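Local atomic coordinates of protease Do-like 2, chloroplastic (Arabidopsis thaliana, PDB entry 4FLN), a protein that cleaves proteins as a chloroplast serine protease, making the primary cut in the photodamaged D1 protein of plant photosystem II. Residues 153-158 with 203-208; 331-336 with 353-358; 413-418 with 448-453; 461-466 with 476-481. All coordinates share one frame; numbering follows the deposited sequence.

Contact 1 lies in the trypsin-like protease domain and is wholly buried; it rests on backbone bonds between strands with apolar side chains beside them. Contact 2 is a surface contact at the open end of a PDZ hairpin, where a type II turn containing a glycine meets a chain leaving the sheet and charged side chains take part. Contacts 3 and 4 are partly buried and share one sheet in the second PDZ domain, their centres about 20 Å apart: helix 450-459, capped in contact 3, leads on to strand 464-469 of contact 4. Amide groups do the work in contact 3, whereas contact 4 grades from leucine and valine pairs to a salt bridge.

Contact 1. Residues 153-158 with 203-208; sequences TVVGYP and PAFNDQ
The seam of the second six-stranded barrel in the chymotrypsin-like fold is sewn here, with Thr153, Val154 and Val155 running antiparallel to Phe205, Ala204 and Pro203. Thr153 and Phe205 form a hydrogen-bonded pair: Phe205 N gives to Thr153 O at 2.6 Å, in the carbonyl plane, and Thr153 N gives back to Phe205 O at 3.2 Å, tilted a little from the Phe205 carbonyl plane. Two residues on, Val155 N reaches Pro203 O at 3.0 Å, almost in line with the carbonyl bond. Proline suits this end because its carbonyl is used while its nitrogen has no hydrogen to place. Strands 151-156 and 203-205 are the first and last in the order across the sheet, so these bonds close the barrel. Ser200, probably the nucleophile of the charge relay, lies just before Pro203, its side chain about 7 Å from that of Val154. Val154 and Ala204 form a non-hydrogen-bonded pair, Val154 CG2 standing 4.1 Å from Ala204 CB, and the small alanine suits this close pairing. On the other face Phe205 turns its ring edge to Val155, whose CG2 lies in the ring plane, 3.8 Å from Phe205 CE2. With CG1 anti to the backbone N (chi1 176°), CG2 falls beside that N and is turned to the ring. Pro203 CG lies 4.2 Å from Val155 CB, and both residues also touch Val50 of strand 50-57. A glycine in place of Pro203 would take away this ring and would probably open a gap between Val155 and Val50.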
loop_
_atom_site.group_PDB
_atom_site.type_symbol
_atom_site.label_atom_id
_atom_site.label_comp_id
_atom_site.label_asym_id
_atom_site.label_seq_id
_atom_site.Cartn_x
_atom_site.Cartn_y
_atom_site.Cartn_z
ATOM N N THR B 153 31.744 18.316 -13.489
ATOM C CA THR B 153 30.500 19.067 -13.391
ATOM C C THR B 153 29.625 18.734 -14.588
ATOM O O THR B 153 30.107 18.628 -15.721
ATOM C CB THR B 153 30.689 20.609 -13.288
ATOM O OG1 THR B 153 31.048 21.141 -14.566
ATOM C CG2 THR B 153 31.753 20.972 -12.281
ATOM N N VAL B 154 28.337 18.553 -14.312
ATOM C CA VAL B 154 27.338 18.281 -15.328
ATOM C C VAL B 154 26.524 19.550 -15.533
ATOM O O VAL B 154 26.086 20.165 -14.565
ATOM C CB VAL B 154 26.425 17.139 -14.860
ATOM C CG1 VAL B 154 25.103 17.119 -15.623
ATOM C CG2 VAL B 154 27.152 15.815 -14.961
ATOM N N VAL B 155 26.335 19.945 -16.789
ATOM C CA VAL B 155 25.566 21.142 -17.129
ATOM C C VAL B 155 24.351 20.824 -18.002
ATOM O O VAL B 155 24.456 20.107 -19.000
ATOM C CB VAL B 155 26.445 22.166 -17.863
ATOM C CG1 VAL B 155 25.626 23.357 -18.291
ATOM C CG2 VAL B 155 27.589 22.609 -16.964
ATOM N N GLY B 156 23.198 21.370 -17.638
ATOM C CA GLY B 156 21.975 21.081 -18.362
ATOM C C GLY B 156 20.793 21.942 -17.971
ATOM O O GLY B 156 20.916 22.873 -17.177
ATOM N N TYR B 157 19.635 21.635 -18.536
ATOM C CA TYR B 157 18.437 22.399 -18.244
ATOM C C TYR B 157 17.411 21.555 -17.504
ATOM O O TYR B 157 16.777 20.692 -18.097
ATOM C CB TYR B 157 17.836 22.952 -19.536
ATOM C CG TYR B 157 18.744 23.941 -20.225
ATOM C CD1 TYR B 157 18.608 25.303 -20.004
ATOM C CD2 TYR B 157 19.748 23.514 -21.077
ATOM C CE1 TYR B 157 19.444 26.212 -20.617
ATOM C CE2 TYR B 157 20.590 24.415 -21.696
ATOM C CZ TYR B 157 20.433 25.765 -21.462
ATOM O OH TYR B 157 21.262 26.676 -22.079
ATOM N N PRO B 158 17.216 21.834 -16.205
ATOM C CA PRO B 158 16.266 21.057 -15.398
ATOM C C PRO B 158 14.873 21.112 -16.010
ATOM O O PRO B 158 14.579 22.025 -16.787
ATOM C CB PRO B 158 16.246 21.801 -14.057
ATOM C CG PRO B 158 17.455 22.665 -14.052
ATOM C CD PRO B 158 17.749 22.997 -15.474
ATOM N N PRO B 203 26.487 18.355 -21.422
ATOM C CA PRO B 203 27.890 17.965 -21.228
ATOM C C PRO B 203 28.299 17.690 -19.774
ATOM O O PRO B 203 27.780 18.311 -18.844
ATOM C CB PRO B 203 28.654 19.187 -21.749
ATOM C CG PRO B 203 27.757 20.336 -21.391
ATOM C CD PRO B 203 26.333 19.821 -21.501
ATOM N N ALA B 204 29.240 16.763 -19.599
ATOM C CA ALA B 204 29.948 16.577 -18.330
ATOM C C ALA B 204 31.400 17.056 -18.473
ATOM O O ALA B 204 32.126 16.575 -19.344
ATOM C CB ALA B 204 29.909 15.138 -17.933
ATOM N N PHE B 205 31.819 17.992 -17.617
ATOM C CA PHE B 205 33.098 18.707 -17.779
ATOM C C PHE B 205 34.233 18.300 -16.833
ATOM O O PHE B 205 34.000 17.940 -15.683
ATOM C CB PHE B 205 32.900 20.207 -17.560
ATOM C CG PHE B 205 32.231 20.924 -18.691
ATOM C CD1 PHE B 205 32.915 21.191 -19.863
ATOM C CD2 PHE B 205 30.927 21.386 -18.560
ATOM C CE1 PHE B 205 32.301 21.880 -20.897
ATOM C CE2 PHE B 205 30.309 22.076 -19.589
ATOM C CZ PHE B 205 30.996 22.325 -20.758
ATOM N N ASN B 206 35.463 18.428 -17.331
ATOM C CA ASN B 206 36.677 18.430 -16.515
ATOM C C ASN B 206 36.702 19.684 -15.697
ATOM O O ASN B 206 35.791 20.499 -15.763
ATOM C CB ASN B 206 37.908 18.587 -17.399
ATOM C CG ASN B 206 38.313 17.329 -18.065
ATOM O OD1 ASN B 206 38.678 17.338 -19.236
ATOM N ND2 ASN B 206 38.269 16.224 -17.330
ATOM N N ASP B 207 37.777 19.867 -14.947
ATOM C CA ASP B 207 38.059 21.180 -14.394
ATOM C C ASP B 207 38.867 21.998 -15.408
ATOM O O ASP B 207 39.135 23.180 -15.196
ATOM C CB ASP B 207 38.779 21.082 -13.045
ATOM C CG ASP B 207 39.951 20.125 -13.079
ATOM O OD1 ASP B 207 40.584 19.993 -14.148
ATOM O OD2 ASP B 207 40.233 19.499 -12.033
ATOM N N GLN B 208 39.243 21.368 -16.516
ATOM C CA GLN B 208 39.899 22.094 -17.599
ATOM C C GLN B 208 38.921 22.566 -18.675
ATOM O O GLN B 208 39.327 23.158 -19.666
ATOM C CB GLN B 208 41.002 21.253 -18.238
ATOM C CG GLN B 208 42.267 21.158 -17.417
ATOM C CD GLN B 208 42.746 19.727 -17.288
ATOM O OE1 GLN B 208 41.943 18.808 -17.094
ATOM N NE2 GLN B 208 44.057 19.527 -17.404
#

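Contact 2. Residues 331-336 with 353-358; sequences KFAGDI and VLRPRV
The first torsion of Lys331 and two bends in Arg355 bring these side chains onto the opposing chain. Lys331 CG stands beside its backbone N, anti to the carbonyl carbon (chi1 -65°), which sets it 3.5 Å from Leu354 CD1 as a cover for the buried leucine; the bend at chi2 then leads the chain away. The arginine is bent at chi2 and chi3 (-129° and 105°), and its guanidinium swings back over the turn, one face toward Gly334 CA, with NH2 3.4 Å from that carbon. Glycine fits the third position of this type II turn, whose positive phi would press a CB against the preceding carbonyl. The turn, Phe332 to Asp335, is tied by the backbone bond from Asp335 N to Phe332 O and by Phe332 N giving to Asp335 OD2 at 2.8 Å, from above the carboxylate plane. The short aspartate side chain places a carboxylate oxygen over the start of its own turn, where it can accept from that N-H. Leu354 is held at both its backbone N and its O: N gives to Asp335 O at 2.9 Å, and O accepts from Gly334 N at 3.1 Å. Beside this pair Ala333 CB rests on Pro356 CD at 3.7 Å. Lys331 NZ forms a salt bridge with Asp304, and Phe332 stacks on His238. The turn thus fits between helix 325-329 and strand 336-343, at the open end of the first PDZ domain's hairpin with strand 346-353, and docks through Phe332 on helix 233-246.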
loop_
_atom_site.group_PDB
_atom_site.type_symbol
_atom_site.label_atom_id
_atom_site.label_comp_id
_atom_site.label_asym_id
_atom_site.label_seq_id
_atom_site.Cartn_x
_atom_site.Cartn_y
_atom_site.Cartn_z
ATOM N N LYS B 331 35.378 -2.156 -31.046
ATOM C CA LYS B 331 35.507 -2.503 -32.452
ATOM C C LYS B 331 34.355 -1.890 -33.233
ATOM O O LYS B 331 33.462 -1.278 -32.655
ATOM C CB LYS B 331 35.498 -4.029 -32.624
ATOM C CG LYS B 331 36.686 -4.772 -31.998
ATOM C CD LYS B 331 37.986 -4.509 -32.758
ATOM C CE LYS B 331 39.095 -5.441 -32.300
ATOM N NZ LYS B 331 40.404 -5.119 -32.924
ATOM N N PHE B 332 34.362 -2.071 -34.546
ATOM C CA PHE B 332 33.231 -1.655 -35.373
ATOM C C PHE B 332 32.564 -2.842 -36.052
ATOM O O PHE B 332 33.164 -3.905 -36.202
ATOM C CB PHE B 332 33.664 -0.602 -36.388
ATOM C CG PHE B 332 34.048 0.701 -35.758
ATOM C CD1 PHE B 332 33.095 1.690 -35.545
ATOM C CD2 PHE B 332 35.346 0.926 -35.336
ATOM C CE1 PHE B 332 33.443 2.880 -34.940
ATOM C CE2 PHE B 332 35.697 2.112 -34.733
ATOM C CZ PHE B 332 34.749 3.090 -34.532
ATOM N N ALA B 333 31.309 -2.680 -36.435
ATOM C CA ALA B 333 30.621 -3.768 -37.109
ATOM C C ALA B 333 31.462 -4.204 -38.300
ATOM O O ALA B 333 31.890 -3.381 -39.107
ATOM C CB ALA B 333 29.236 -3.338 -37.549
ATOM N N GLY B 334 31.716 -5.502 -38.387
ATOM C CA GLY B 334 32.481 -6.056 -39.485
ATOM C C GLY B 334 33.926 -6.362 -39.146
ATOM O O GLY B 334 34.599 -7.077 -39.889
ATOM N N ASP B 335 34.410 -5.825 -38.029
ATOM C CA ASP B 335 35.816 -5.989 -37.658
ATOM C C ASP B 335 36.179 -7.418 -37.290
ATOM O O ASP B 335 35.340 -8.189 -36.818
ATOM C CB ASP B 335 36.187 -5.081 -36.488
ATOM C CG ASP B 335 36.377 -3.640 -36.898
ATOM O OD1 ASP B 335 36.316 -3.343 -38.119
ATOM O OD2 ASP B 335 36.609 -2.811 -35.988
ATOM N N ILE B 336 37.443 -7.762 -37.489
ATOM C CA ILE B 336 37.944 -9.060 -37.061
ATOM C C ILE B 336 38.804 -8.932 -35.803
ATOM O O ILE B 336 39.663 -8.052 -35.709
ATOM C CB ILE B 336 38.743 -9.743 -38.183
ATOM C CG1 ILE B 336 37.849 -9.947 -39.414
ATOM C CG2 ILE B 336 39.339 -11.048 -37.695
ATOM C CD1 ILE B 336 38.318 -11.030 -40.378
ATOM N N VAL B 353 34.687 -12.606 -36.860
ATOM C CA VAL B 353 34.022 -11.376 -37.254
ATOM C C VAL B 353 33.076 -10.976 -36.134
ATOM O O VAL B 353 32.365 -11.824 -35.587
ATOM C CB VAL B 353 33.210 -11.537 -38.558
ATOM C CG1 VAL B 353 32.531 -10.216 -38.927
ATOM C CG2 VAL B 353 34.093 -12.036 -39.693
ATOM N N LEU B 354 33.074 -9.691 -35.790
ATOM C CA LEU B 354 32.194 -9.183 -34.749
ATOM C C LEU B 354 31.060 -8.348 -35.330
ATOM O O LEU B 354 31.292 -7.333 -35.973
ATOM C CB LEU B 354 32.984 -8.329 -33.764
ATOM C CG LEU B 354 34.341 -8.889 -33.368
ATOM C CD1 LEU B 354 35.097 -7.893 -32.499
ATOM C CD2 LEU B 354 34.152 -10.211 -32.667
ATOM N N ARG B 355 29.827 -8.767 -35.097
ATOM C CA ARG B 355 28.696 -7.951 -35.509
ATOM C C ARG B 355 27.816 -7.624 -34.311
ATOM O O ARG B 355 27.884 -8.305 -33.287
ATOM C CB ARG B 355 27.902 -8.631 -36.629
ATOM C CG ARG B 355 28.698 -8.782 -37.918
ATOM C CD ARG B 355 27.933 -8.256 -39.126
ATOM N NE ARG B 355 28.447 -6.969 -39.591
ATOM C CZ ARG B 355 29.121 -6.791 -40.724
ATOM N NH1 ARG B 355 29.361 -7.816 -41.519
ATOM N NH2 ARG B 355 29.551 -5.583 -41.062
ATOM N N PRO B 356 27.017 -6.555 -34.427
ATOM C CA PRO B 356 26.071 -6.170 -33.379
ATOM C C PRO B 356 25.105 -7.304 -33.089
ATOM O O PRO B 356 24.809 -8.090 -33.980
ATOM C CB PRO B 356 25.330 -4.975 -33.990
ATOM C CG PRO B 356 25.705 -4.945 -35.421
ATOM C CD PRO B 356 27.033 -5.585 -35.529
ATOM N N ARG B 357 24.641 -7.397 -31.850
ATOM C CA ARG B 357 23.748 -8.476 -31.456
ATOM C C ARG B 357 22.500 -8.511 -32.331
ATOM O O ARG B 357 21.950 -7.465 -32.680
ATOM C CB ARG B 357 23.347 -8.317 -29.995
ATOM C CG ARG B 357 22.983 -9.617 -29.324
ATOM C CD ARG B 357 23.487 -9.648 -27.891
ATOM N NE ARG B 357 23.405 -10.993 -27.337
ATOM C CZ ARG B 357 22.315 -11.492 -26.764
ATOM N NH1 ARG B 357 21.222 -10.750 -26.670
ATOM N NH2 ARG B 357 22.316 -12.729 -26.282
ATOM N N VAL B 358 22.066 -9.721 -32.684
ATOM C CA VAL B 358 20.800 -9.937 -33.382
ATOM C C VAL B 358 19.720 -10.348 -32.370
ATOM O O VAL B 358 19.772 -11.439 -31.800
ATOM C CB VAL B 358 20.943 -11.039 -34.453
ATOM C CG1 VAL B 358 19.594 -11.390 -35.069
ATOM C CG2 VAL B 358 21.931 -10.612 -35.523
#

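Contact 3. Residues 413-418 with 448-453; sequences GEQIVI and RNIHHL
Gln415 crosses Asn449, the N-cap of helix 450-459 in the second PDZ domain, at a slant and reaches the first turn of that helix. Its CB lies 4.0 Å from Asn449 CB; CG and CD then pass the same carbon, because the chain is extended beyond CG (chi2 178°). At the tip OE1 accepts from Ile450 N at 3.1 Å, the donor tilted from the carbonyl plane, while Ile450 CG2 lies close by. Glutamine suits the place: it is long enough to pass the cap, and it offers a carbonyl to an N-H at the start of a helix, where no preceding turn can supply one. Its backbone joins too, Gln415 N giving to Arg448 O at 3.2 Å. The two amide planes stand 85° apart, for that of Asn449 is turned to its own helix. CG of Asn449 sits between the backbone N and the carbonyl carbon (chi1 47°), which lets OD1 accept from His452 N at 2.9 Å and, weakly, from His451 N. Its ND2 makes a weak bond to Gly413 O, in a glycine whose positive phi would crowd any side chain. Next to these polar groups, Val417 supplies apolar contact: CG2 packs on Ile450 CB and CG1 lies 4.3 Å from Leu453 CD2. Arg448 N gives to His452 ND1 at 3.0 Å, in the plane of the imidazole ring.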
loop_
_atom_site.group_PDB
_atom_site.type_symbol
_atom_site.label_atom_id
_atom_site.label_comp_id
_atom_site.label_asym_id
_atom_site.label_seq_id
_atom_site.Cartn_x
_atom_site.Cartn_y
_atom_site.Cartn_z
ATOM N N GLY B 413 16.830 -12.269 -39.718
ATOM C CA GLY B 413 15.465 -12.005 -40.142
ATOM C C GLY B 413 14.367 -12.789 -39.432
ATOM O O GLY B 413 13.181 -12.577 -39.685
ATOM N N GLU B 414 14.743 -13.693 -38.536
ATOM C CA GLU B 414 13.752 -14.468 -37.802
ATOM C C GLU B 414 12.959 -13.585 -36.838
ATOM O O GLU B 414 13.489 -12.643 -36.251
ATOM C CB GLU B 414 14.407 -15.629 -37.051
ATOM C CG GLU B 414 13.423 -16.537 -36.332
ATOM C CD GLU B 414 14.106 -17.539 -35.416
ATOM O OE1 GLU B 414 15.352 -17.579 -35.413
ATOM O OE2 GLU B 414 13.403 -18.283 -34.695
ATOM N N GLN B 415 11.675 -13.891 -36.700
ATOM C CA GLN B 415 10.822 -13.232 -35.728
ATOM C C GLN B 415 9.960 -14.279 -35.075
ATOM O O GLN B 415 9.850 -15.401 -35.558
ATOM C CB GLN B 415 9.896 -12.215 -36.391
ATOM C CG GLN B 415 10.570 -10.987 -36.941
ATOM C CD GLN B 415 9.588 -10.062 -37.628
ATOM O OE1 GLN B 415 8.583 -10.508 -38.172
ATOM N NE2 GLN B 415 9.872 -8.764 -37.603
ATOM N N ILE B 416 9.361 -13.899 -33.958
ATOM C CA ILE B 416 8.285 -14.650 -33.361
ATOM C C ILE B 416 7.050 -13.873 -33.774
ATOM O O ILE B 416 6.920 -12.682 -33.471
ATOM C CB ILE B 416 8.394 -14.683 -31.817
ATOM C CG1 ILE B 416 9.702 -15.336 -31.381
ATOM C CG2 ILE B 416 7.234 -15.436 -31.210
ATOM C CD1 ILE B 416 9.939 -15.265 -29.894
ATOM N N VAL B 417 6.166 -14.528 -34.511
ATOM C CA VAL B 417 4.938 -13.887 -34.923
ATOM C C VAL B 417 3.850 -14.290 -33.949
ATOM O O VAL B 417 3.666 -15.476 -33.658
ATOM C CB VAL B 417 4.528 -14.303 -36.334
ATOM C CG1 VAL B 417 3.302 -13.503 -36.776
ATOM C CG2 VAL B 417 5.683 -14.104 -37.292
ATOM N N ILE B 418 3.142 -13.303 -33.422
ATOM C CA ILE B 418 2.075 -13.613 -32.502
ATOM C C ILE B 418 0.732 -13.149 -33.025
ATOM O O ILE B 418 0.628 -12.204 -33.803
ATOM C CB ILE B 418 2.303 -13.003 -31.114
ATOM C CG1 ILE B 418 2.153 -11.486 -31.178
ATOM C CG2 ILE B 418 3.661 -13.403 -30.567
ATOM C CD1 ILE B 418 1.661 -10.885 -29.885
ATOM N N ARG B 448 8.770 -18.020 -40.938
ATOM C CA ARG B 448 10.085 -17.446 -40.655
ATOM C C ARG B 448 9.991 -16.069 -39.996
ATOM O O ARG B 448 10.711 -15.762 -39.045
ATOM C CB ARG B 448 10.918 -17.366 -41.937
ATOM C CG ARG B 448 10.991 -18.669 -42.716
ATOM C CD ARG B 448 11.931 -18.571 -43.914
ATOM N NE ARG B 448 13.192 -19.262 -43.650
ATOM C CZ ARG B 448 14.374 -18.662 -43.546
ATOM N NH1 ARG B 448 14.466 -17.346 -43.705
ATOM N NH2 ARG B 448 15.464 -19.379 -43.294
ATOM N N ASN B 449 9.093 -15.246 -40.517
ATOM C CA ASN B 449 8.830 -13.926 -39.969
ATOM C C ASN B 449 7.487 -13.467 -40.506
ATOM O O ASN B 449 6.805 -14.226 -41.183
ATOM C CB ASN B 449 9.926 -12.954 -40.369
ATOM C CG ASN B 449 10.255 -13.038 -41.843
ATOM O OD1 ASN B 449 9.446 -12.663 -42.688
ATOM N ND2 ASN B 449 11.448 -13.532 -42.160
ATOM N N ILE B 450 7.094 -12.234 -40.225
ATOM C CA ILE B 450 5.744 -11.820 -40.585
ATOM C C ILE B 450 5.592 -11.424 -42.058
ATOM O O ILE B 450 4.491 -11.440 -42.597
ATOM C CB ILE B 450 5.233 -10.704 -39.679
ATOM C CG1 ILE B 450 3.722 -10.535 -39.868
ATOM C CG2 ILE B 450 5.987 -9.417 -39.957
ATOM C CD1 ILE B 450 3.110 -9.503 -38.960
ATOM N N HIS B 451 6.700 -11.076 -42.703
ATOM C CA HIS B 451 6.696 -10.762 -44.126
ATOM C C HIS B 451 6.465 -12.067 -44.880
ATOM O O HIS B 451 5.716 -12.125 -45.856
ATOM C CB HIS B 451 8.042 -10.152 -44.519
ATOM C CG HIS B 451 7.991 -9.273 -45.730
ATOM N ND1 HIS B 451 7.817 -9.767 -47.005
ATOM C CD2 HIS B 451 8.123 -7.932 -45.864
ATOM C CE1 HIS B 451 7.828 -8.768 -47.868
ATOM N NE2 HIS B 451 8.009 -7.643 -47.201
ATOM N N HIS B 452 7.125 -13.117 -44.404
ATOM C CA HIS B 452 6.935 -14.465 -44.914
ATOM C C HIS B 452 5.464 -14.864 -44.782
ATOM O O HIS B 452 4.808 -15.213 -45.773
ATOM C CB HIS B 452 7.810 -15.434 -44.121
ATOM C CG HIS B 452 7.796 -16.833 -44.647
ATOM N ND1 HIS B 452 8.076 -17.926 -43.855
ATOM C CD2 HIS B 452 7.536 -17.320 -45.883
ATOM C CE1 HIS B 452 7.994 -19.026 -44.581
ATOM N NE2 HIS B 452 7.663 -18.686 -45.814
ATOM N N LEU B 453 4.939 -14.806 -43.561
ATOM C CA LEU B 453 3.535 -15.135 -43.358
ATOM C C LEU B 453 2.672 -14.365 -44.343
ATOM O O LEU B 453 1.752 -14.922 -44.939
ATOM C CB LEU B 453 3.089 -14.824 -41.936
ATOM C CG LEU B 453 1.608 -15.101 -41.698
ATOM C CD1 LEU B 453 1.321 -16.591 -41.860
ATOM C CD2 LEU B 453 1.164 -14.596 -40.326
#

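Contact 4. Residues 461-466 with 476-481; sequences KDKYLV and VLEREA
Leu465 and Leu477 project from the same face of the sheet as an antiparallel hydrogen-bonded pair, their CB atoms 4.3 Å apart; Leu465 N gives to Leu477 O, and Leu477 N to Leu465 O at 2.9 Å. Leu465 CD2 reaches on to Arg479 CG at 3.5 Å, the side chains crossing at about a right angle. Leucine fills this buried face, while the long arginine covers it with methylenes and still carries its charge to the edge. On the other face Val466 and Val476 lie side by side, CG2 to CG2 3.8 Å, and Val476 CG1 touches Tyr464 CD2 at 3.7 Å. Outward, the ring carries its hydroxyl to Glu269 of a neighbouring subunit, and Lys463 NZ meets Glu478 OE1 in a salt bridge of 3.0 Å, from above the carboxylate plane. Arg479 N gives to Lys463 O at 3.1 Å, and its guanidinium lays one face over Lys461 CA. An alanine in place of Arg479 would probably leave Leu465 CD2 less covered and Lys461 CA without that face beside it. Strands 464-469 and 474-478 form a beta hairpin of the second PDZ domain, and Glu478, the N-cap of helix 479-493, marks where its second strand passes directly into a helix.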
loop_
_atom_site.group_PDB
_atom_site.type_symbol
_atom_site.label_atom_id
_atom_site.label_comp_id
_atom_site.label_asym_id
_atom_site.label_seq_id
_atom_site.Cartn_x
_atom_site.Cartn_y
_atom_site.Cartn_z
ATOM N N LYS B 461 -3.974 -20.104 -52.585
ATOM C CA LYS B 461 -5.184 -20.370 -53.350
ATOM C C LYS B 461 -6.062 -21.447 -52.703
ATOM O O LYS B 461 -7.105 -21.808 -53.251
ATOM C CB LYS B 461 -4.842 -20.715 -54.808
ATOM C CG LYS B 461 -3.424 -20.303 -55.220
ATOM C CD LYS B 461 -3.260 -20.099 -56.724
ATOM C CE LYS B 461 -3.928 -18.809 -57.175
ATOM N NZ LYS B 461 -3.633 -17.687 -56.237
ATOM N N ASP B 462 -5.636 -21.959 -51.547
ATOM C CA ASP B 462 -6.239 -23.172 -50.983
ATOM C C ASP B 462 -7.604 -22.972 -50.370
ATOM O O ASP B 462 -8.060 -21.849 -50.174
ATOM C CB ASP B 462 -5.341 -23.762 -49.904
ATOM C CG ASP B 462 -4.220 -24.583 -50.474
ATOM O OD1 ASP B 462 -4.463 -25.261 -51.502
ATOM O OD2 ASP B 462 -3.106 -24.546 -49.893
ATOM N N LYS B 463 -8.217 -24.088 -49.995
ATOM C CA LYS B 463 -9.581 -24.081 -49.496
ATOM C C LYS B 463 -9.604 -23.385 -48.148
ATOM O O LYS B 463 -10.386 -22.463 -47.923
ATOM C CB LYS B 463 -10.097 -25.517 -49.374
ATOM C CG LYS B 463 -11.458 -25.663 -48.700
ATOM C CD LYS B 463 -12.538 -24.851 -49.393
ATOM C CE LYS B 463 -13.916 -25.189 -48.839
ATOM N NZ LYS B 463 -14.984 -24.333 -49.425
ATOM N N TYR B 464 -8.714 -23.820 -47.265
ATOM C CA TYR B 464 -8.670 -23.289 -45.915
ATOM C C TYR B 464 -7.378 -22.538 -45.600
ATOM O O TYR B 464 -6.321 -22.786 -46.187
ATOM C CB TYR B 464 -8.861 -24.418 -44.906
ATOM C CG TYR B 464 -10.140 -25.207 -45.086
ATOM C CD1 TYR B 464 -10.113 -26.508 -45.575
ATOM C CD2 TYR B 464 -11.368 -24.654 -44.757
ATOM C CE1 TYR B 464 -11.273 -27.233 -45.737
ATOM C CE2 TYR B 464 -12.535 -25.368 -44.915
ATOM C CZ TYR B 464 -12.485 -26.658 -45.407
ATOM O OH TYR B 464 -13.655 -27.370 -45.565
ATOM N N LEU B 465 -7.480 -21.606 -44.664
ATOM C CA LEU B 465 -6.308 -21.012 -44.055
ATOM C C LEU B 465 -6.067 -21.751 -42.745
ATOM O O LEU B 465 -6.850 -21.628 -41.802
ATOM C CB LEU B 465 -6.552 -19.523 -43.795
ATOM C CG LEU B 465 -6.790 -18.645 -45.034
ATOM C CD1 LEU B 465 -7.134 -17.219 -44.638
ATOM C CD2 LEU B 465 -5.582 -18.658 -45.957
ATOM N N VAL B 466 -4.993 -22.532 -42.684
ATOM C CA VAL B 466 -4.708 -23.314 -41.481
ATOM C C VAL B 466 -3.553 -22.736 -40.653
ATOM O O VAL B 466 -2.414 -22.702 -41.101
ATOM C CB VAL B 466 -4.414 -24.798 -41.815
ATOM C CG1 VAL B 466 -4.197 -25.586 -40.548
ATOM C CG2 VAL B 466 -5.551 -25.399 -42.609
ATOM N N VAL B 476 -8.674 -23.045 -38.121
ATOM C CA VAL B 476 -8.934 -23.206 -39.536
ATOM C C VAL B 476 -9.956 -22.182 -39.968
ATOM O O VAL B 476 -10.945 -21.953 -39.273
ATOM C CB VAL B 476 -9.426 -24.625 -39.889
ATOM C CG1 VAL B 476 -10.146 -24.613 -41.223
ATOM C CG2 VAL B 476 -8.257 -25.595 -39.927
ATOM N N LEU B 477 -9.698 -21.560 -41.113
ATOM C CA LEU B 477 -10.613 -20.581 -41.674
ATOM C C LEU B 477 -10.788 -20.822 -43.155
ATOM O O LEU B 477 -9.890 -21.353 -43.806
ATOM C CB LEU B 477 -10.093 -19.171 -41.438
ATOM C CG LEU B 477 -10.109 -18.808 -39.959
ATOM C CD1 LEU B 477 -8.701 -18.553 -39.462
ATOM C CD2 LEU B 477 -10.998 -17.608 -39.740
ATOM N N GLU B 478 -11.946 -20.437 -43.680
ATOM C CA GLU B 478 -12.224 -20.589 -45.106
ATOM C C GLU B 478 -11.781 -19.357 -45.910
ATOM O O GLU B 478 -12.218 -18.235 -45.635
ATOM C CB GLU B 478 -13.708 -20.866 -45.327
ATOM C CG GLU B 478 -13.979 -21.785 -46.490
ATOM C CD GLU B 478 -15.394 -21.663 -47.015
ATOM O OE1 GLU B 478 -15.557 -21.626 -48.256
ATOM O OE2 GLU B 478 -16.335 -21.606 -46.192
ATOM N N ARG B 479 -10.923 -19.570 -46.907
ATOM C CA ARG B 479 -10.343 -18.461 -47.672
ATOM C C ARG B 479 -11.362 -17.463 -48.214
ATOM O O ARG B 479 -11.262 -16.265 -47.946
ATOM C CB ARG B 479 -9.475 -18.974 -48.826
ATOM C CG ARG B 479 -7.994 -19.033 -48.498
ATOM C CD ARG B 479 -7.132 -19.203 -49.736
ATOM N NE ARG B 479 -7.411 -18.173 -50.724
ATOM C CZ ARG B 479 -8.029 -18.400 -51.875
ATOM N NH1 ARG B 479 -8.421 -19.623 -52.190
ATOM N NH2 ARG B 479 -8.244 -17.404 -52.719
ATOM N N GLU B 480 -12.338 -17.955 -48.973
ATOM C CA GLU B 480 -13.236 -17.065 -49.702
ATOM C C GLU B 480 -14.082 -16.211 -48.760
ATOM O O GLU B 480 -14.279 -15.017 -49.001
ATOM C CB GLU B 480 -14.114 -17.855 -50.682
ATOM N N ALA B 481 -14.569 -16.822 -47.687
ATOM C CA ALA B 481 -15.371 -16.104 -46.703
ATOM C C ALA B 481 -14.539 -15.070 -45.946
ATOM O O ALA B 481 -15.042 -14.006 -45.586
ATOM C CB ALA B 481 -16.026 -17.081 -45.728
HETATM O O HOH W 1 -12.355 -20.315 -49.615
#